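Local coordinates for Non-structural protein 2 (Human rotavirus C, PDB 2GU0) that probably binds single-stranded RNA and hydrolyses nucleoside triphosphates and, as an octamer, helps build the viroplasms where the viral genome is replicated and packaged, at residues Y159-S162 with Y163-I166; L169-S172 with N173-L176; A282-S285 with L286-K290; K290-K293 with T294-T297; T299-I302 with E303-I307. All coordinates share one frame; numbering follows the deposited sequence.

Contact 1: Y159-S162 with Y163-I166; sequences YQDS and YFTI
Tyr159 and Gln160 pair with Ile166 and Thr165 in antiparallel fashion, and Asp161 closes the tight turn of this beta hairpin. The ladder has a firm rung, Ile166 N to Tyr159 O at 2.8 Å, while the return bond from Tyr159 N to Ile166 O is weak; nearer the turn, Asp161 N donates to Phe164 O at 3.2 Å.

The polar side chains work around the turn. With CG tucked between its own backbone N and carbonyl carbon (chi1 59°), Asp161 folds its carboxylate back over the bend. OD1 accepts from Tyr163 N at 2.6 Å, nearly in line with its C-O bond, which makes an Asx turn, and from Phe164 N at 2.9 Å on the syn side, though well out of the carboxylate plane. OD2 uses its anti lone pair for Tyr159 OH, so three donors grip this buried carboxylate, and it also lies at the edge of the Phe164 ring, near CD1. On the face opposite Tyr159 and Ile166, Gln160 NE2 donates to Thr165 OG1 at 3.2 Å, close to the amide plane; Gln160 OE1 is taken by Tyr44 of a second subunit and Thr165 OG1 also pairs with Asn189.

Apolar contact is made by Tyr159, whose CB and CD2 meet CG1 and CD1 of Ile166 obliquely. Tyr159 and Phe164 stack on Tyr205 and Phe202 of helix 196-209, which covers the face of Tyr159 and Ile166, while strand 182-188 continues the sheet beside strand 164-170.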
loop_
_atom_site.group_PDB
_atom_site.type_symbol
_atom_site.label_atom_id
_atom_site.label_comp_id
_atom_site.label_asym_id
_atom_site.label_seq_id
_atom_site.Cartn_x
_atom_site.Cartn_y
_atom_site.Cartn_z
ATOM N N TYR A 159 23.677 28.488 -10.876
ATOM C CA TYR A 159 24.095 29.891 -10.948
ATOM C C TYR A 159 23.792 30.472 -12.314
ATOM O O TYR A 159 23.905 29.795 -13.336
ATOM C CB TYR A 159 25.593 30.041 -10.693
ATOM C CG TYR A 159 26.115 31.444 -10.963
ATOM C CD1 TYR A 159 26.028 32.443 -9.993
ATOM C CD2 TYR A 159 26.675 31.776 -12.198
ATOM C CE1 TYR A 159 26.489 33.733 -10.239
ATOM C CE2 TYR A 159 27.132 33.063 -12.457
ATOM C CZ TYR A 159 27.036 34.037 -11.471
ATOM O OH TYR A 159 27.482 35.318 -11.719
ATOM N N GLN A 160 23.418 31.739 -12.334
ATOM C CA GLN A 160 23.131 32.385 -13.593
ATOM C C GLN A 160 23.218 33.888 -13.509
ATOM O O GLN A 160 22.443 34.510 -12.804
ATOM C CB GLN A 160 21.739 32.016 -14.091
ATOM C CG GLN A 160 21.420 32.626 -15.456
ATOM C CD GLN A 160 20.061 32.213 -16.008
ATOM O OE1 GLN A 160 19.034 32.826 -15.713
ATOM N NE2 GLN A 160 20.053 31.159 -16.810
ATOM N N ASP A 161 24.184 34.475 -14.192
ATOM C CA ASP A 161 24.260 35.919 -14.242
ATOM C C ASP A 161 23.876 36.201 -15.700
ATOM O O ASP A 161 23.466 35.288 -16.411
ATOM C CB ASP A 161 25.657 36.428 -13.907
ATOM C CG ASP A 161 26.710 35.904 -14.844
ATOM O OD1 ASP A 161 26.490 35.956 -16.076
ATOM O OD2 ASP A 161 27.763 35.450 -14.338
ATOM N N SER A 162 24.018 37.429 -16.168
ATOM C CA SER A 162 23.592 37.728 -17.531
ATOM C C SER A 162 24.344 37.068 -18.680
ATOM O O SER A 162 23.822 36.996 -19.792
ATOM C CB SER A 162 23.572 39.234 -17.752
ATOM O OG SER A 162 24.852 39.767 -17.517
ATOM N N TYR A 163 25.548 36.576 -18.431
ATOM C CA TYR A 163 26.313 35.965 -19.501
ATOM C C TYR A 163 26.494 34.478 -19.377
ATOM O O TYR A 163 26.413 33.770 -20.374
ATOM C CB TYR A 163 27.689 36.619 -19.627
ATOM C CG TYR A 163 27.642 38.036 -20.139
ATOM C CD1 TYR A 163 27.838 39.123 -19.272
ATOM C CD2 TYR A 163 27.349 38.302 -21.482
ATOM C CE1 TYR A 163 27.739 40.439 -19.727
ATOM C CE2 TYR A 163 27.247 39.616 -21.943
ATOM C CZ TYR A 163 27.440 40.677 -21.056
ATOM O OH TYR A 163 27.306 41.972 -21.497
ATOM N N PHE A 164 26.740 33.994 -18.164
ATOM C CA PHE A 164 26.960 32.567 -17.983
ATOM C C PHE A 164 25.873 31.851 -17.207
ATOM O O PHE A 164 24.999 32.478 -16.605
ATOM C CB PHE A 164 28.280 32.319 -17.261
ATOM C CG PHE A 164 29.422 33.127 -17.780
ATOM C CD1 PHE A 164 29.624 34.428 -17.331
ATOM C CD2 PHE A 164 30.322 32.574 -18.683
ATOM C CE1 PHE A 164 30.707 35.170 -17.768
ATOM C CE2 PHE A 164 31.400 33.294 -19.127
ATOM C CZ PHE A 164 31.601 34.608 -18.667
ATOM N N THR A 165 25.958 30.523 -17.211
ATOM C CA THR A 165 25.029 29.680 -16.486
ATOM C C THR A 165 25.773 28.440 -16.024
ATOM O O THR A 165 26.472 27.810 -16.807
ATOM C CB THR A 165 23.855 29.246 -17.374
ATOM O OG1 THR A 165 23.070 30.392 -17.721
ATOM C CG2 THR A 165 22.972 28.259 -16.637
ATOM N N ILE A 166 25.648 28.092 -14.750
ATOM C CA ILE A 166 26.307 26.890 -14.250
ATOM C C ILE A 166 25.244 25.829 -13.976
ATOM O O ILE A 166 24.288 26.077 -13.258
ATOM C CB ILE A 166 27.091 27.162 -12.946
ATOM C CG1 ILE A 166 28.154 28.224 -13.177
ATOM C CG2 ILE A 166 27.785 25.895 -12.486
ATOM C CD1 ILE A 166 29.002 28.480 -11.955
#

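Contact 2: L169-S172 with N173-L176; sequences LDYS and NHKL
Tyr171 and His174 both set CG beside the backbone N (chi1 -60° and -77°), a choice that sends the two rings off the same side of the turn, so that they run alongside each other in the same direction. Their planes stand 67° apart with centroids 5.1 Å from each other, an oblique pair in which CE1 of His174 comes in at the edge of the Tyr171 ring, near its plane, next to CD2. The imidazole in turn lays one face over the tyrosine backbone: Tyr171 CA sits 3.9 Å from the centroid of the His174 ring, almost exactly on its normal, a CH-pi contact.

A type I beta turn running from Tyr171 to His174 holds this geometry, closed by His174 N donating to Tyr171 O at 2.9 Å. It leads the chain out of strand 164-170 into the loop before strand 182-188. From within the turn, Ser172 OG reaches back to donate to Asp170 OD2 at 2.9 Å from above the carboxylate plane, and Ser172 N adds a weak bond to the same oxygen.

Both ring tips have partners beyond the turn: Tyr171 OH bonds to Glu153, and His174 NE2 makes a weak bond to Asn113 of helix 108-119. The Tyr171 ring also packs against Arg109 and Arg224, both predicted to bind ATP, which places the turn beside the probable nucleotide site.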
loop_
_atom_site.group_PDB
_atom_site.type_symbol
_atom_site.label_atom_id
_atom_site.label_comp_id
_atom_site.label_asym_id
_atom_site.label_seq_id
_atom_site.Cartn_x
_atom_site.Cartn_y
_atom_site.Cartn_z
ATOM N N LEU A 169 26.035 18.535 -13.317
ATOM C CA LEU A 169 26.108 17.283 -14.060
ATOM C C LEU A 169 26.217 16.174 -13.027
ATOM O O LEU A 169 27.286 15.926 -12.447
ATOM C CB LEU A 169 27.322 17.281 -14.996
ATOM C CG LEU A 169 27.157 18.289 -16.137
ATOM C CD1 LEU A 169 28.393 18.369 -17.011
ATOM C CD2 LEU A 169 25.961 17.874 -16.954
ATOM N N ASP A 170 25.083 15.527 -12.788
ATOM C CA ASP A 170 24.993 14.467 -11.809
ATOM C C ASP A 170 24.637 13.188 -12.527
ATOM O O ASP A 170 23.496 12.989 -12.927
ATOM C CB ASP A 170 23.911 14.795 -10.788
ATOM C CG ASP A 170 23.985 13.918 -9.564
ATOM O OD1 ASP A 170 23.032 13.962 -8.754
ATOM O OD2 ASP A 170 24.998 13.194 -9.406
ATOM N N TYR A 171 25.624 12.320 -12.682
ATOM C CA TYR A 171 25.428 11.064 -13.369
ATOM C C TYR A 171 25.121 9.970 -12.373
ATOM O O TYR A 171 24.585 8.927 -12.729
ATOM C CB TYR A 171 26.689 10.740 -14.162
ATOM C CG TYR A 171 27.006 11.807 -15.183
ATOM C CD1 TYR A 171 28.265 12.392 -15.254
ATOM C CD2 TYR A 171 26.029 12.246 -16.069
ATOM C CE1 TYR A 171 28.535 13.396 -16.194
ATOM C CE2 TYR A 171 26.283 13.238 -17.007
ATOM C CZ TYR A 171 27.531 13.809 -17.068
ATOM O OH TYR A 171 27.768 14.777 -18.015
ATOM N N SER A 172 25.442 10.229 -11.113
ATOM C CA SER A 172 25.231 9.263 -10.047
ATOM C C SER A 172 23.882 8.542 -10.082
ATOM O O SER A 172 23.792 7.396 -9.646
ATOM C CB SER A 172 25.400 9.944 -8.690
ATOM O OG SER A 172 24.218 10.632 -8.322
ATOM N N ASN A 173 22.837 9.189 -10.598
ATOM C CA ASN A 173 21.520 8.546 -10.634
ATOM C C ASN A 173 20.990 8.102 -11.999
ATOM O O ASN A 173 19.834 7.702 -12.114
ATOM C CB ASN A 173 20.477 9.449 -9.974
ATOM C CG ASN A 173 20.563 9.423 -8.458
ATOM O OD1 ASN A 173 20.450 8.359 -7.838
ATOM N ND2 ASN A 173 20.762 10.597 -7.851
ATOM N N HIS A 174 21.826 8.175 -13.026
ATOM C CA HIS A 174 21.416 7.766 -14.362
ATOM C C HIS A 174 21.093 6.281 -14.436
ATOM O O HIS A 174 21.752 5.471 -13.786
ATOM C CB HIS A 174 22.524 8.075 -15.355
ATOM C CG HIS A 174 22.601 9.514 -15.735
ATOM N ND1 HIS A 174 23.462 9.982 -16.700
ATOM C CD2 HIS A 174 21.886 10.583 -15.316
ATOM C CE1 HIS A 174 23.266 11.276 -16.868
ATOM N NE2 HIS A 174 22.316 11.665 -16.039
ATOM N N LYS A 175 20.087 5.915 -15.228
ATOM C CA LYS A 175 19.751 4.505 -15.369
ATOM C C LYS A 175 20.579 3.822 -16.478
ATOM O O LYS A 175 20.795 2.612 -16.444
ATOM C CB LYS A 175 18.248 4.324 -15.625
ATOM C CG LYS A 175 17.408 4.228 -14.349
ATOM C CD LYS A 175 15.995 3.631 -14.602
ATOM C CE LYS A 175 15.959 2.083 -14.748
ATOM N NZ LYS A 175 14.591 1.557 -15.090
ATOM N N LEU A 176 21.066 4.597 -17.445
ATOM C CA LEU A 176 21.854 4.037 -18.540
ATOM C C LEU A 176 23.295 3.696 -18.171
ATOM O O LEU A 176 23.663 2.526 -18.143
ATOM C CB LEU A 176 21.829 4.976 -19.754
ATOM C CG LEU A 176 20.497 5.052 -20.512
ATOM C CD1 LEU A 176 20.642 5.935 -21.741
ATOM C CD2 LEU A 176 20.074 3.653 -20.930
#

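Contact 3: A282-S285 with L286-K290; sequences AKTS and LYSIK
Ser285, Leu286 and Thr284 carry this short turn, and Thr284 O collects several donors. Tyr287 N donates to Thr284 O at 3.2 Å, and Ser288 OG donates to Thr284 O at 2.9 Å, the two arriving from opposite faces of the carbonyl plane; Ser288 N adds a weak third bond. The hydroxyl gets there because Ser288 holds OG between its own backbone N and carbonyl carbon (chi1 60°), turned back along the chain. Tyr287 takes a similar torsion (chi1 53°), which folds its ring over the preceding residues and puts Thr284 O 3.3 Å above the ring plane, over its centre. OG1 and CG2 of Thr284 both lie near Tyr287 OH, the two side chains slanting past each other.

This is a single helical turn, 285-288, whose backbone bonds are poor, entered from the short helix 279-282. Ser285 ties the two together: its OG donates to Ala282 O at 2.8 Å, in the carbonyl plane and on a lone pair, and also makes a weak bond with Gln272. Its own carbonyl is met by Ile289 CG1, at 3.6 Å from Ser285 O.

Leu286 sets its CB against Lys283 O at 3.5 Å and packs on Cys269 of helix 264-275 and on Met232 and Ala235 of helix 231-243. Tyr287, on the rim of this turn, packs on Ser308 of a third subunit.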
loop_
_atom_site.group_PDB
_atom_site.type_symbol
_atom_site.label_atom_id
_atom_site.label_comp_id
_atom_site.label_asym_id
_atom_site.label_seq_id
_atom_site.Cartn_x
_atom_site.Cartn_y
_atom_site.Cartn_z
ATOM N N ALA A 282 54.744 19.148 -19.911
ATOM C CA ALA A 282 53.688 20.138 -19.739
ATOM C C ALA A 282 52.754 19.860 -18.563
ATOM O O ALA A 282 52.190 20.788 -17.982
ATOM C CB ALA A 282 52.884 20.259 -21.034
ATOM N N LYS A 283 52.601 18.584 -18.213
ATOM C CA LYS A 283 51.730 18.184 -17.113
ATOM C C LYS A 283 52.114 18.927 -15.845
ATOM O O LYS A 283 51.377 18.929 -14.872
ATOM C CB LYS A 283 51.840 16.684 -16.851
ATOM C CG LYS A 283 53.128 16.292 -16.160
ATOM C CD LYS A 283 53.032 14.930 -15.477
ATOM C CE LYS A 283 53.010 13.787 -16.470
ATOM N NZ LYS A 283 52.823 12.489 -15.775
ATOM N N THR A 284 53.278 19.560 -15.865
ATOM C CA THR A 284 53.778 20.295 -14.712
ATOM C C THR A 284 53.100 21.638 -14.504
ATOM O O THR A 284 52.690 21.965 -13.393
ATOM C CB THR A 284 55.304 20.515 -14.839
ATOM O OG1 THR A 284 55.962 19.248 -14.758
ATOM C CG2 THR A 284 55.826 21.440 -13.739
ATOM N N SER A 285 52.984 22.417 -15.572
ATOM C CA SER A 285 52.369 23.733 -15.474
ATOM C C SER A 285 50.907 23.702 -15.030
ATOM O O SER A 285 50.292 24.748 -14.852
ATOM C CB SER A 285 52.516 24.482 -16.807
ATOM O OG SER A 285 52.346 23.615 -17.916
ATOM N N LEU A 286 50.362 22.502 -14.842
ATOM C CA LEU A 286 48.977 22.331 -14.404
ATOM C C LEU A 286 48.768 22.726 -12.947
ATOM O O LEU A 286 47.730 23.272 -12.588
ATOM C CB LEU A 286 48.540 20.873 -14.557
ATOM C CG LEU A 286 48.152 20.326 -15.923
ATOM C CD1 LEU A 286 47.739 18.874 -15.759
ATOM C CD2 LEU A 286 47.015 21.146 -16.507
ATOM N N TYR A 287 49.754 22.433 -12.109
ATOM C CA TYR A 287 49.665 22.734 -10.689
ATOM C C TYR A 287 50.737 23.716 -10.266
ATOM O O TYR A 287 50.813 24.094 -9.101
ATOM C CB TYR A 287 49.836 21.451 -9.900
ATOM C CG TYR A 287 51.094 20.727 -10.296
ATOM C CD1 TYR A 287 52.332 21.112 -9.788
ATOM C CD2 TYR A 287 51.057 19.693 -11.223
ATOM C CE1 TYR A 287 53.504 20.481 -10.201
ATOM C CE2 TYR A 287 52.223 19.055 -11.641
ATOM C CZ TYR A 287 53.442 19.454 -11.128
ATOM O OH TYR A 287 54.592 18.831 -11.555
ATOM N N SER A 288 51.575 24.124 -11.208
ATOM C CA SER A 288 52.644 25.052 -10.885
ATOM C C SER A 288 52.351 26.509 -11.238
ATOM O O SER A 288 53.148 27.389 -10.916
ATOM C CB SER A 288 53.943 24.605 -11.553
ATOM O OG SER A 288 53.796 24.571 -12.957
ATOM N N ILE A 289 51.220 26.774 -11.893
ATOM C CA ILE A 289 50.870 28.153 -12.237
ATOM C C ILE A 289 49.778 28.721 -11.328
ATOM O O ILE A 289 48.773 28.061 -11.072
ATOM C CB ILE A 289 50.419 28.275 -13.693
ATOM C CG1 ILE A 289 51.615 28.046 -14.612
ATOM C CG2 ILE A 289 49.816 29.650 -13.938
ATOM C CD1 ILE A 289 51.340 28.355 -16.062
ATOM N N LYS A 290 49.986 29.948 -10.852
ATOM C CA LYS A 290 49.047 30.626 -9.952
ATOM C C LYS A 290 48.017 31.464 -10.707
ATOM O O LYS A 290 48.264 31.902 -11.832
ATOM C CB LYS A 290 49.815 31.549 -9.000
ATOM C CG LYS A 290 51.130 30.970 -8.500
ATOM C CD LYS A 290 52.013 32.027 -7.851
ATOM C CE LYS A 290 53.418 31.480 -7.588
ATOM N NZ LYS A 290 54.358 32.530 -7.076
#

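Contact 4: K290-K293 with T294-T297; sequences KPSK and TVRT
Arg296 lays its guanidinium back over the loop that enters its own helix, with Pro291 O above one face, 3.9 Å from the plane and offset toward the rim. NH2 crosses beside CB and CD of Lys290, and NH1 lies 3.9 Å from Lys293 CG; both approaches are oblique. The side chain gets this far by being extended from CG to NE after CG is set beside the backbone N (chi1 -71°), a course that also runs Arg296 CG past Ser292 O at 3.5 Å. Of the two lysines it touches the stems, while the ammonium groups stand off, Lys293 NZ at 5.1 Å from Arg296 NH1. The way the stems lie thus keeps the like charges several ångströms apart.

The helix itself begins at Ser292, its N-cap, with OG accepting from Val295 N at 3.1 Å, although the position of OG is uncertain. Arg296 N bonds weakly to Ser292 O. Thr297 N makes the first sound turn with Lys293 O at 2.8 Å. A weak bond from Thr297 OG1 reaches the same oxygen.

The cap thus joins the loop following helix 285-288 to helix 293-307 on the protein surface. Pro291, Val295 and Arg296 all rest on Arg207 of helix 196-209, in the predicted RNA-binding region, and Arg296 packs on Arg296 of a third subunit.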
loop_
_atom_site.group_PDB
_atom_site.type_symbol
_atom_site.label_atom_id
_atom_site.label_comp_id
_atom_site.label_asym_id
_atom_site.label_seq_id
_atom_site.Cartn_x
_atom_site.Cartn_y
_atom_site.Cartn_z
ATOM N N LYS A 290 49.986 29.948 -10.852
ATOM C CA LYS A 290 49.047 30.626 -9.952
ATOM C C LYS A 290 48.017 31.464 -10.707
ATOM O O LYS A 290 48.264 31.902 -11.832
ATOM C CB LYS A 290 49.815 31.549 -9.000
ATOM C CG LYS A 290 51.130 30.970 -8.500
ATOM C CD LYS A 290 52.013 32.027 -7.851
ATOM C CE LYS A 290 53.418 31.480 -7.588
ATOM N NZ LYS A 290 54.358 32.530 -7.076
ATOM N N PRO A 291 46.841 31.694 -10.100
ATOM C CA PRO A 291 45.811 32.496 -10.764
ATOM C C PRO A 291 46.270 33.938 -10.705
ATOM O O PRO A 291 47.233 34.249 -10.016
ATOM C CB PRO A 291 44.577 32.272 -9.894
ATOM C CG PRO A 291 44.852 30.966 -9.212
ATOM C CD PRO A 291 46.307 31.081 -8.875
ATOM N N SER A 292 45.596 34.826 -11.419
ATOM C CA SER A 292 45.992 36.221 -11.367
ATOM C C SER A 292 45.719 36.715 -9.948
ATOM O O SER A 292 45.035 36.050 -9.169
ATOM C CB SER A 292 45.173 37.041 -12.356
ATOM O OG SER A 292 43.813 37.058 -11.973
ATOM N N LYS A 293 46.264 37.877 -9.605
ATOM C CA LYS A 293 46.029 38.436 -8.285
ATOM C C LYS A 293 44.757 39.266 -8.353
ATOM O O LYS A 293 44.097 39.479 -7.337
ATOM C CB LYS A 293 47.217 39.288 -7.829
ATOM C CG LYS A 293 48.477 38.466 -7.579
ATOM C CD LYS A 293 49.627 39.303 -7.036
ATOM C CE LYS A 293 50.887 38.457 -6.895
ATOM N NZ LYS A 293 52.008 39.220 -6.287
ATOM N N THR A 294 44.410 39.721 -9.555
ATOM C CA THR A 294 43.187 40.499 -9.744
ATOM C C THR A 294 42.034 39.598 -9.358
ATOM O O THR A 294 41.005 40.054 -8.869
ATOM C CB THR A 294 42.983 40.912 -11.205
ATOM O OG1 THR A 294 44.062 41.755 -11.616
ATOM C CG2 THR A 294 41.666 41.656 -11.365
ATOM N N VAL A 295 42.227 38.306 -9.591
ATOM C CA VAL A 295 41.223 37.310 -9.265
ATOM C C VAL A 295 41.239 36.952 -7.775
ATOM O O VAL A 295 40.180 36.842 -7.152
ATOM C CB VAL A 295 41.422 36.050 -10.129
ATOM C CG1 VAL A 295 40.536 34.920 -9.638
ATOM C CG2 VAL A 295 41.088 36.387 -11.570
ATOM N N ARG A 296 42.428 36.774 -7.203
ATOM C CA ARG A 296 42.524 36.458 -5.781
ATOM C C ARG A 296 41.872 37.585 -4.989
ATOM O O ARG A 296 41.012 37.346 -4.135
ATOM C CB ARG A 296 43.978 36.332 -5.344
ATOM C CG ARG A 296 44.705 35.116 -5.849
ATOM C CD ARG A 296 46.171 35.271 -5.529
ATOM N NE ARG A 296 46.969 34.129 -5.957
ATOM C CZ ARG A 296 48.299 34.116 -5.968
ATOM N NH1 ARG A 296 48.973 35.193 -5.577
ATOM N NH2 ARG A 296 48.956 33.028 -6.359
ATOM N N THR A 297 42.294 38.813 -5.280
ATOM C CA THR A 297 41.764 40.005 -4.615
ATOM C C THR A 297 40.251 40.037 -4.771
ATOM O O THR A 297 39.523 40.362 -3.833
ATOM C CB THR A 297 42.362 41.314 -5.228
ATOM O OG1 THR A 297 43.732 41.454 -4.829
ATOM C CG2 THR A 297 41.573 42.544 -4.779
#

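Contact 5: T299-I302 with E303-I307; sequences TNKI and ESDLI
Lys301 reaches one turn down the helix to Asp305. From CB its chain leaves with CG anti to the backbone N (chi1 176°) and then bends at the next bond (chi2 67°), so that the stem runs along the helix instead of straight out from it. CG meets Asp305 OD2 at 3.3 Å, CD passes the same oxygen at the same distance, and CE comes up beside both oxygens of the carboxylate. At the tip, NZ lies 3.3 Å from Asp305 OD1, a salt bridge whose hydrogen bond is weak. Asp305 contributes by turning CG beside its own backbone N (chi1 -68°), which swings the carboxylate back toward the preceding turn, across the lysine stem.

The pair is an i to i+4 bridge on the outer side of helix 293-307, the last helix of the chain, and ordinary alpha-helical bonds run beneath it. Asp305 N donates to Lys301 O at 2.8 Å, Ser304 N to Asn300 O at 2.9 Å, Glu303 N to Thr299 O at 3.2 Å and Leu306 N to Ile302 O at 2.9 Å. Lys301 and Asp305 are thus linked twice, through Asp305 N to Lys301 O and through the side chains.

Thr299 OG1 bonds back to Arg296 O in the preceding turn. Helix 196-209 covers another side, with Thr299 on its Ala204 and Arg207, and Ile302 and Leu306 on its Tyr208. Against a third subunit, Glu303 and Ile307 pack on its His228, Ser304 on its Tyr287 and Leu306 on its Ser229.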
loop_
_atom_site.group_PDB
_atom_site.type_symbol
_atom_site.label_atom_id
_atom_site.label_comp_id
_atom_site.label_asym_id
_atom_site.label_seq_id
_atom_site.Cartn_x
_atom_site.Cartn_y
_atom_site.Cartn_z
ATOM N N THR A 299 38.301 37.464 -5.226
ATOM C CA THR A 299 37.660 36.406 -4.456
ATOM C C THR A 299 37.676 36.679 -2.945
ATOM O O THR A 299 36.728 36.331 -2.243
ATOM C CB THR A 299 38.285 35.020 -4.754
ATOM O OG1 THR A 299 39.610 34.958 -4.230
ATOM C CG2 THR A 299 38.346 34.788 -6.235
ATOM N N ASN A 300 38.738 37.301 -2.438
ATOM C CA ASN A 300 38.790 37.624 -1.009
ATOM C C ASN A 300 37.696 38.656 -0.732
ATOM O O ASN A 300 37.063 38.651 0.321
ATOM C CB ASN A 300 40.148 38.225 -0.618
ATOM C CG ASN A 300 41.307 37.275 -0.857
ATOM O OD1 ASN A 300 41.239 36.098 -0.510
ATOM N ND2 ASN A 300 42.386 37.791 -1.442
ATOM N N LYS A 301 37.489 39.546 -1.696
ATOM C CA LYS A 301 36.476 40.590 -1.607
ATOM C C LYS A 301 35.074 39.972 -1.482
ATOM O O LYS A 301 34.208 40.518 -0.782
ATOM C CB LYS A 301 36.572 41.492 -2.852
ATOM C CG LYS A 301 35.517 42.582 -2.982
ATOM C CD LYS A 301 35.634 43.655 -1.912
ATOM C CE LYS A 301 34.571 44.744 -2.126
ATOM N NZ LYS A 301 34.657 45.856 -1.137
ATOM N N ILE A 302 34.853 38.841 -2.156
ATOM C CA ILE A 302 33.560 38.179 -2.086
ATOM C C ILE A 302 33.361 37.699 -0.668
ATOM O O ILE A 302 32.314 37.923 -0.070
ATOM C CB ILE A 302 33.464 36.954 -3.010
ATOM C CG1 ILE A 302 33.425 37.402 -4.467
ATOM C CG2 ILE A 302 32.205 36.140 -2.678
ATOM C CD1 ILE A 302 33.272 36.262 -5.437
ATOM N N GLU A 303 34.376 37.034 -0.131
ATOM C CA GLU A 303 34.308 36.528 1.227
ATOM C C GLU A 303 34.033 37.663 2.186
ATOM O O GLU A 303 33.150 37.568 3.031
ATOM C CB GLU A 303 35.614 35.858 1.628
ATOM C CG GLU A 303 35.459 35.098 2.916
ATOM C CD GLU A 303 36.748 34.505 3.405
ATOM O OE1 GLU A 303 37.437 33.842 2.601
ATOM O OE2 GLU A 303 37.065 34.698 4.603
ATOM N N SER A 304 34.791 38.741 2.043
ATOM C CA SER A 304 34.634 39.911 2.898
ATOM C C SER A 304 33.227 40.510 2.819
ATOM O O SER A 304 32.544 40.629 3.830
ATOM C CB SER A 304 35.671 40.967 2.519
ATOM O OG SER A 304 35.559 42.114 3.345
ATOM N N ASP A 305 32.796 40.883 1.614
ATOM C CA ASP A 305 31.474 41.473 1.422
ATOM C C ASP A 305 30.401 40.561 1.936
ATOM O O ASP A 305 29.339 41.004 2.334
ATOM C CB ASP A 305 31.203 41.751 -0.055
ATOM C CG ASP A 305 32.080 42.842 -0.606
ATOM O OD1 ASP A 305 32.335 43.815 0.134
ATOM O OD2 ASP A 305 32.502 42.735 -1.777
ATOM N N LEU A 306 30.685 39.272 1.913
ATOM C CA LEU A 306 29.729 38.290 2.375
ATOM C C LEU A 306 29.697 38.279 3.907
ATOM O O LEU A 306 28.657 38.016 4.512
ATOM C CB LEU A 306 30.108 36.920 1.815
ATOM C CG LEU A 306 28.986 35.885 1.728
ATOM C CD1 LEU A 306 27.777 36.505 1.060
ATOM C CD2 LEU A 306 29.468 34.664 0.952
ATOM N N ILE A 307 30.830 38.586 4.534
ATOM C CA ILE A 307 30.899 38.612 5.995
ATOM C C ILE A 307 30.125 39.782 6.581
ATOM O O ILE A 307 29.536 39.659 7.657
ATOM C CB ILE A 307 32.356 38.706 6.504
ATOM C CG1 ILE A 307 33.094 37.391 6.233
ATOM C CG2 ILE A 307 32.367 39.050 7.984
ATOM C CD1 ILE A 307 34.576 37.464 6.474
#

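In the fold
The five contacts follow one another along the C-terminal part of the protein, which is related to HIT proteins. Contacts 1 and 2 share strand 164-170 of the antiparallel sheet, the hairpin at one end and the turn at the other, with centres about 23 Å apart; contact 2 lies by the predicted ATP-binding arginines. Contacts 3, 4 and 5 form the chain's tail: contacts 3 and 4 share Lys290, contact 4 forms the start of helix 293-307 and contact 5 lies farther along it, centres about 14 Å apart. Contact 5 comes within about 9 Å of contact 1 (nearest atoms), with helix 196-209 touching both. Contacts 1, 3, 4 and 5 also meet neighbouring subunits, which ties these local structures into the octamer.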